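Local coordinates for regulatory protein of LacI family (Chloroflexus aggregans, PDB 3BBL), which probably regulates transcription as a LacI-family DNA-binding protein, its periplasmic-binding-protein-like region presumably sensing a small effector molecule, at residues 128-133 / 193-198. Residues are numbered along the deposited sequence; the frame is centred on the assembly and turned at random.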
ATOM      1  N   ILE A 128     -21.639 -17.553  13.973  1.00 18.82           N
ATOM      2  CA  ILE A 128     -20.505 -16.797  13.469  1.00 17.76           C
ATOM      3  C   ILE A 128     -19.513 -17.713  12.774  1.00 17.73           C
ATOM      4  O   ILE A 128     -19.036 -18.684  13.348  1.00 15.54           O
ATOM      5  CB  ILE A 128     -19.777 -16.070  14.622  1.00 17.92           C
ATOM      6  CG1 ILE A 128     -20.799 -15.313  15.474  1.00 15.67           C
ATOM      7  CG2 ILE A 128     -18.706 -15.134  14.060  1.00 16.02           C
ATOM      8  CD1 ILE A 128     -20.265 -14.788  16.794  1.00 16.81           C
ATOM      9  N   ALA A 129     -19.208 -17.394  11.526  1.00 16.76           N
ATOM     10  CA  ALA A 129     -18.282 -18.192  10.758  1.00 15.75           C
ATOM     11  C   ALA A 129     -16.967 -17.432  10.587  1.00 16.13           C
ATOM     12  O   ALA A 129     -16.884 -16.225  10.867  1.00 12.90           O
ATOM     13  CB  ALA A 129     -18.893 -18.508   9.395  1.00 15.10           C
ATOM     14  N   ILE A 130     -15.945 -18.139  10.115  1.00 15.97           N
ATOM     15  CA  ILE A 130     -14.649 -17.517   9.894  1.00 17.39           C
ATOM     16  C   ILE A 130     -13.953 -18.026   8.628  1.00 18.38           C
ATOM     17  O   ILE A 130     -13.960 -19.223   8.322  1.00 18.27           O
ATOM     18  CB  ILE A 130     -13.717 -17.736  11.126  1.00 19.07           C
ATOM     19  CG1 ILE A 130     -12.397 -16.988  10.927  1.00 14.81           C
ATOM     20  CG2 ILE A 130     -13.499 -19.240  11.367  1.00 14.47           C
ATOM     21  CD1 ILE A 130     -11.473 -17.068  12.130  1.00 14.37           C
ATOM     22  N   LEU A 131     -13.376 -17.090   7.888  1.00 18.14           N
ATOM     23  CA  LEU A 131     -12.633 -17.402   6.682  1.00 19.28           C
ATOM     24  C   LEU A 131     -11.178 -17.411   7.147  1.00 19.55           C
ATOM     25  O   LEU A 131     -10.558 -16.368   7.335  1.00 19.15           O
ATOM     26  CB  LEU A 131     -12.884 -16.326   5.624  1.00 19.48           C
ATOM     27  CG  LEU A 131     -14.375 -16.105   5.334  1.00 20.31           C
ATOM     28  CD1 LEU A 131     -14.537 -15.181   4.134  1.00 20.45           C
ATOM     29  CD2 LEU A 131     -15.057 -17.440   5.078  1.00 18.78           C
ATOM     30  N   ALA A 132     -10.647 -18.608   7.357  1.00 21.26           N
ATOM     31  CA  ALA A 132      -9.290 -18.770   7.858  1.00 21.85           C
ATOM     32  C   ALA A 132      -8.276 -19.236   6.816  1.00 23.68           C
ATOM     33  O   ALA A 132      -8.606 -19.442   5.645  1.00 23.65           O
ATOM     34  CB  ALA A 132      -9.311 -19.733   9.036  1.00 20.88           C
ATOM     35  N   TRP A 133      -7.038 -19.417   7.266  1.00 24.79           N
ATOM     36  CA  TRP A 133      -5.946 -19.836   6.397  1.00 25.85           C
ATOM     37  C   TRP A 133      -5.534 -21.286   6.648  1.00 27.53           C
ATOM     38  O   TRP A 133      -6.006 -21.919   7.590  1.00 25.76           O
ATOM     39  CB  TRP A 133      -4.739 -18.913   6.608  1.00 24.44           C
ATOM     40  CG  TRP A 133      -4.985 -17.486   6.255  1.00 24.07           C
ATOM     41  CD1 TRP A 133      -5.967 -17.003   5.446  1.00 23.77           C
ATOM     42  CD2 TRP A 133      -4.202 -16.352   6.657  1.00 25.07           C
ATOM     43  NE1 TRP A 133      -5.850 -15.641   5.316  1.00 24.33           N
ATOM     44  CE2 TRP A 133      -4.775 -15.214   6.049  1.00 23.73           C
ATOM     45  CE3 TRP A 133      -3.072 -16.190   7.468  1.00 24.26           C
ATOM     46  CZ2 TRP A 133      -4.256 -13.924   6.226  1.00 24.02           C
ATOM     47  CZ3 TRP A 133      -2.556 -14.906   7.645  1.00 25.84           C
ATOM     48  CH2 TRP A 133      -3.150 -13.792   7.026  1.00 23.75           C
HETATM   49  N   MSE A 193     -16.096 -13.540  10.273  1.00 19.28           N
HETATM   50  CA  MSE A 193     -14.799 -12.981  10.646  1.00 20.36           C
HETATM   51  C   MSE A 193     -13.818 -13.451   9.556  1.00 19.90           C
HETATM   52  O   MSE A 193     -13.835 -14.617   9.169  1.00 20.71           O
HETATM   53  CB  MSE A 193     -14.402 -13.536  12.024  1.00 21.39           C
HETATM   54  CG  MSE A 193     -12.990 -13.259  12.482  1.00 22.51           C
HETATM   55 SE   MSE A 193     -12.832 -11.517  13.354  1.00 28.11          SE
HETATM   56  CE  MSE A 193     -11.402 -10.753  12.252  1.00 17.82           C
ATOM     57  N   THR A 194     -12.981 -12.558   9.038  1.00 18.98           N
ATOM     58  CA  THR A 194     -12.011 -12.964   8.012  1.00 19.81           C
ATOM     59  C   THR A 194     -10.578 -12.703   8.488  1.00 20.09           C
ATOM     60  O   THR A 194     -10.346 -11.823   9.323  1.00 21.14           O
ATOM     61  CB  THR A 194     -12.254 -12.221   6.671  1.00 18.89           C
ATOM     62  OG1 THR A 194     -11.964 -10.828   6.822  1.00 20.93           O
ATOM     63  CG2 THR A 194     -13.691 -12.388   6.239  1.00 18.36           C
ATOM     64  N   LEU A 195      -9.609 -13.454   7.970  1.00 21.86           N
ATOM     65  CA  LEU A 195      -8.231 -13.257   8.413  1.00 22.58           C
ATOM     66  C   LEU A 195      -7.458 -12.109   7.786  1.00 23.08           C
ATOM     67  O   LEU A 195      -6.325 -11.848   8.180  1.00 23.39           O
ATOM     68  CB  LEU A 195      -7.432 -14.554   8.314  1.00 21.91           C
ATOM     69  CG  LEU A 195      -7.923 -15.629   9.299  1.00 24.54           C
ATOM     70  CD1 LEU A 195      -6.788 -16.615   9.590  1.00 22.64           C
ATOM     71  CD2 LEU A 195      -8.401 -14.990  10.591  1.00 20.31           C
ATOM     72  N   ASN A 196      -8.058 -11.443   6.803  1.00 23.05           N
ATOM     73  CA  ASN A 196      -7.473 -10.251   6.193  1.00 25.64           C
ATOM     74  C   ASN A 196      -8.595  -9.502   5.488  1.00 25.36           C
ATOM     75  O   ASN A 196      -9.653 -10.073   5.243  1.00 27.00           O
ATOM     76  CB  ASN A 196      -6.273 -10.571   5.272  1.00 24.26           C
ATOM     77  CG  ASN A 196      -6.661 -11.108   3.915  1.00 27.11           C
ATOM     78  OD1 ASN A 196      -5.787 -11.475   3.129  1.00 28.58           O
ATOM     79  ND2 ASN A 196      -7.944 -11.160   3.623  1.00 27.22           N
ATOM     80  N   ASP A 197      -8.393  -8.221   5.207  1.00 24.51           N
ATOM     81  CA  ASP A 197      -9.435  -7.428   4.576  1.00 23.22           C
ATOM     82  C   ASP A 197      -9.745  -7.833   3.149  1.00 23.51           C
ATOM     83  O   ASP A 197     -10.878  -7.673   2.685  1.00 23.87           O
ATOM     84  CB  ASP A 197      -9.087  -5.943   4.631  1.00 24.76           C
ATOM     85  CG  ASP A 197      -9.053  -5.403   6.045  1.00 23.83           C
ATOM     86  OD1 ASP A 197      -9.652  -6.017   6.947  1.00 24.70           O
ATOM     87  OD2 ASP A 197      -8.443  -4.348   6.253  1.00 24.39           O
ATOM     88  N   THR A 198      -8.755  -8.362   2.445  1.00 23.94           N
ATOM     89  CA  THR A 198      -8.997  -8.795   1.071  1.00 25.22           C
ATOM     90  C   THR A 198     -10.112  -9.842   1.063  1.00 23.32           C
ATOM     91  O   THR A 198     -11.008  -9.796   0.223  1.00 22.48           O
ATOM     92  CB  THR A 198      -7.738  -9.402   0.447  1.00 26.91           C
ATOM     93  OG1 THR A 198      -6.635  -8.521   0.677  1.00 31.21           O
ATOM     94  CG2 THR A 198      -7.920  -9.578  -1.043  1.00 27.55           C
TER
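W133 and L195 meet just past the C-terminal ends of two neighbouring parallel strands, where a leucine crosses an indole. CB of L195 lies over one face of the ring, 3.7 Å from the centroid of the five-membered ring of W133, a CH-pi contact, while CB of N196 approaches the ring edge near its plane. CG of W133, anti to its carbonyl carbon and beside its backbone N (chi1 -63°), carries the indole across L195 at a slant. The leucine's two methyls part company: CD1 reaches CB of A132 at 4.0 Å, and CD2 meets CD1 of I130.

Behind this pair the strands run in parallel register. M193 N donates to A129 O at a nearly straight 170°. L131 N returns the bond to M193 O at 2.8 Å. L195 N carries the pattern beyond the bridges to L131 O, longer at 3.1 Å and bent to 135°. On one face of the sheet M193, modelled as selenomethionine, lies beside I130; on the other, L131 CD1 packs on T194 CG2 at 3.6 Å. T194 OG1 donates to N196 O from above that carbonyl's plane, spanning the turn that leads to N196, the N-cap of helix 197-209.

Helix 138-153 packs on the I130 side and helices 170-181 and 197-209 on the L131 and T194 side, the three-layer alpha/beta/alpha sandwich of a periplasmic-binding-protein lobe. Replacing W133 with an alanine would probably uncover CB of L195 and leave a gap beside the turn. Backbone bonds thus set the register, whereas beyond the last of them the contact rests mainly on CH-pi and van der Waals contact around the indole.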